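Local coordinates for Atg1 tMIT (Kluyveromyces marxianus, PDB 4P1N), which forms the C-terminal tandem MIT region of a serine/threonine protein kinase that is essential for autophagy and required for autophagosome formation, at residues Val184-Leu187 and Ile188-Ala192. Numbering follows the deposited sequence.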
ATOM      1  N   VAL B 184      20.614   6.253 -12.673  1.00 43.69           N
ATOM      2  CA  VAL B 184      19.473   5.426 -12.351  1.00 40.10           C
ATOM      3  C   VAL B 184      18.869   4.813 -13.638  1.00 40.98           C
ATOM      4  O   VAL B 184      18.304   3.713 -13.632  1.00 39.73           O
ATOM      5  CB  VAL B 184      18.408   6.231 -11.583  1.00 37.52           C
ATOM      6  CG1 VAL B 184      17.700   7.199 -12.543  1.00 39.44           C
ATOM      7  CG2 VAL B 184      17.412   5.256 -10.952  1.00 35.04           C
ATOM      8  N   GLU B 185      18.991   5.491 -14.770  1.00 42.66           N
ATOM      9  CA  GLU B 185      18.285   4.935 -15.913  1.00 44.37           C
ATOM     10  C   GLU B 185      18.994   3.704 -16.476  1.00 43.88           C
ATOM     11  O   GLU B 185      18.342   2.780 -16.937  1.00 44.36           O
ATOM     12  CB  GLU B 185      17.804   5.964 -16.949  1.00 44.48           C
ATOM     13  CG  GLU B 185      18.533   7.231 -17.143  1.00 46.73           C
ATOM     14  CD  GLU B 185      18.641   8.168 -15.987  1.00 45.28           C
ATOM     15  OE1 GLU B 185      17.822   9.094 -15.855  1.00 48.07           O
ATOM     16  OE2 GLU B 185      19.658   8.075 -15.284  1.00 45.16           O
ATOM     17  N   LYS B 186      20.300   3.639 -16.291  1.00 43.09           N
ATOM     18  CA  LYS B 186      21.056   2.454 -16.630  1.00 48.02           C
ATOM     19  C   LYS B 186      20.730   1.262 -15.723  1.00 44.99           C
ATOM     20  O   LYS B 186      20.547   0.146 -16.187  1.00 47.03           O
ATOM     21  CB  LYS B 186      22.534   2.778 -16.567  1.00 52.69           C
ATOM     22  CG  LYS B 186      23.410   1.622 -16.983  1.00 62.95           C
ATOM     23  CD  LYS B 186      24.457   1.244 -15.923  1.00 65.20           C
ATOM     24  CE  LYS B 186      25.794   0.916 -16.581  1.00 64.68           C
ATOM     25  NZ  LYS B 186      25.670  -0.280 -17.468  1.00 67.24           N
ATOM     26  N   LEU B 187      20.647   1.511 -14.424  1.00 44.25           N
ATOM     27  CA  LEU B 187      20.117   0.542 -13.456  1.00 40.84           C
ATOM     28  C   LEU B 187      18.767  -0.043 -13.885  1.00 36.90           C
ATOM     29  O   LEU B 187      18.586  -1.231 -13.935  1.00 33.73           O
ATOM     30  CB  LEU B 187      19.937   1.241 -12.100  1.00 44.00           C
ATOM     31  CG  LEU B 187      20.933   1.032 -10.952  1.00 47.38           C
ATOM     32  CD1 LEU B 187      22.254   0.452 -11.409  1.00 47.65           C
ATOM     33  CD2 LEU B 187      21.108   2.297 -10.114  1.00 48.10           C
ATOM     34  N   ILE B 188      17.802   0.813 -14.173  1.00 37.27           N
ATOM     35  CA  ILE B 188      16.468   0.333 -14.552  1.00 35.16           C
ATOM     36  C   ILE B 188      16.523  -0.486 -15.856  1.00 36.61           C
ATOM     37  O   ILE B 188      15.972  -1.598 -15.963  1.00 35.07           O
ATOM     38  CB  ILE B 188      15.479   1.527 -14.617  1.00 34.46           C
ATOM     39  CG1 ILE B 188      15.254   2.082 -13.180  1.00 33.60           C
ATOM     40  CG2 ILE B 188      14.164   1.069 -15.268  1.00 33.49           C
ATOM     41  CD1 ILE B 188      14.851   3.568 -13.101  1.00 34.26           C
ATOM     42  N   TYR B 189      17.214   0.065 -16.847  1.00 41.13           N
ATOM     43  CA  TYR B 189      17.346  -0.562 -18.188  1.00 41.98           C
ATOM     44  C   TYR B 189      17.963  -1.944 -18.143  1.00 42.00           C
ATOM     45  O   TYR B 189      17.368  -2.908 -18.638  1.00 41.90           O
ATOM     46  CB  TYR B 189      18.158   0.371 -19.071  1.00 44.89           C
ATOM     47  CG  TYR B 189      18.514  -0.127 -20.460  1.00 47.27           C
ATOM     48  CD1 TYR B 189      17.568  -0.211 -21.459  1.00 48.01           C
ATOM     49  CD2 TYR B 189      19.820  -0.439 -20.777  1.00 48.61           C
ATOM     50  CE1 TYR B 189      17.920  -0.644 -22.752  1.00 52.82           C
ATOM     51  CE2 TYR B 189      20.183  -0.845 -22.057  1.00 52.62           C
ATOM     52  CZ  TYR B 189      19.236  -0.955 -23.040  1.00 52.69           C
ATOM     53  OH  TYR B 189      19.621  -1.379 -24.301  1.00 59.89           O
ATOM     54  N   ASP B 190      19.145  -2.043 -17.541  1.00 42.42           N
ATOM     55  CA  ASP B 190      19.831  -3.339 -17.359  1.00 43.31           C
ATOM     56  C   ASP B 190      18.993  -4.334 -16.587  1.00 42.87           C
ATOM     57  O   ASP B 190      18.928  -5.512 -16.951  1.00 41.32           O
ATOM     58  CB  ASP B 190      21.161  -3.168 -16.621  1.00 44.14           C
ATOM     59  CG  ASP B 190      22.176  -2.367 -17.419  1.00 47.81           C
ATOM     60  OD1 ASP B 190      21.953  -2.184 -18.622  1.00 50.40           O
ATOM     61  OD2 ASP B 190      23.191  -1.905 -16.860  1.00 52.01           O
ATOM     62  N   ARG B 191      18.352  -3.858 -15.514  1.00 40.89           N
ATOM     63  CA  ARG B 191      17.570  -4.737 -14.678  1.00 40.02           C
ATOM     64  C   ARG B 191      16.338  -5.244 -15.432  1.00 38.82           C
ATOM     65  O   ARG B 191      16.021  -6.438 -15.390  1.00 42.27           O
ATOM     66  CB  ARG B 191      17.166  -4.024 -13.393  1.00 40.77           C
ATOM     67  CG  ARG B 191      16.243  -4.829 -12.469  1.00 38.85           C
ATOM     68  CD  ARG B 191      16.938  -6.106 -12.023  1.00 41.07           C
ATOM     69  NE  ARG B 191      16.096  -6.818 -11.076  1.00 45.05           N
ATOM     70  CZ  ARG B 191      16.195  -8.116 -10.816  1.00 48.44           C
ATOM     71  NH1 ARG B 191      17.132  -8.849 -11.417  1.00 49.44           N
ATOM     72  NH2 ARG B 191      15.354  -8.680  -9.948  1.00 48.76           N
ATOM     73  N   ALA B 192      15.647  -4.365 -16.138  1.00 39.46           N
ATOM     74  CA  ALA B 192      14.467  -4.795 -16.919  1.00 38.42           C
ATOM     75  C   ALA B 192      14.807  -5.852 -18.002  1.00 39.79           C
ATOM     76  O   ALA B 192      14.060  -6.789 -18.214  1.00 36.61           O
ATOM     77  CB  ALA B 192      13.796  -3.611 -17.565  1.00 37.91           C
TER
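K186 NZ has two acidic partners: D190 OD2, one helical turn further along at 3.0 Å, and an acidic side chain of the chain of another protein. Toward D190 the ammonium takes the syn lone pair of OD2, on the side of the other carboxylate oxygen. The lysine leaves the backbone with CG anti to its N (chi1 -177°), then bends at each later torsion, which carries the methylenes past OD2 and brings NZ round to it; CG and CD both lie 3.5 Å from D190 OD2. D190 CG stands beside its own backbone N (chi1 -65°), so that the carboxylate folds back over the preceding turn, with CG 3.2 Å from K186 O. That carbonyl receives D190 N at 2.9 Å in a nearly straight bond. An i to i+4 ion pair is thus laid over an i to i+4 backbone bond, at the start of helix 184-204, within the second MIT domain, where helices 209-227 and 250-273 complete a three-helix bundle. I188 N to V184 O, Y189 N to E185 O and R191 N to L187 O belong to the same i to i+4 series of the alpha helix. On another face of the turn V184 and I188 run side by side, CG2 of the valine 3.7 Å from CD1 of the isoleucine. CD1 also rests 3.5 Å from V184 O, and the pair packs against L107, L108 and K111 of helix 95-129 of the first MIT domain, so this face of the turn lies between the two domains, with I188 reaching M222 of helix 209-227 as well. Y189 swings its ring away from the preceding turn to M255, I256 and Y259 of helix 250-273, its OH hydrogen-bonding to the backbone of the same neighbouring chain as K186, while R191 extends its guanidinium outward to a salt bridge from NH1 to an acidic side chain of a second chain of another protein.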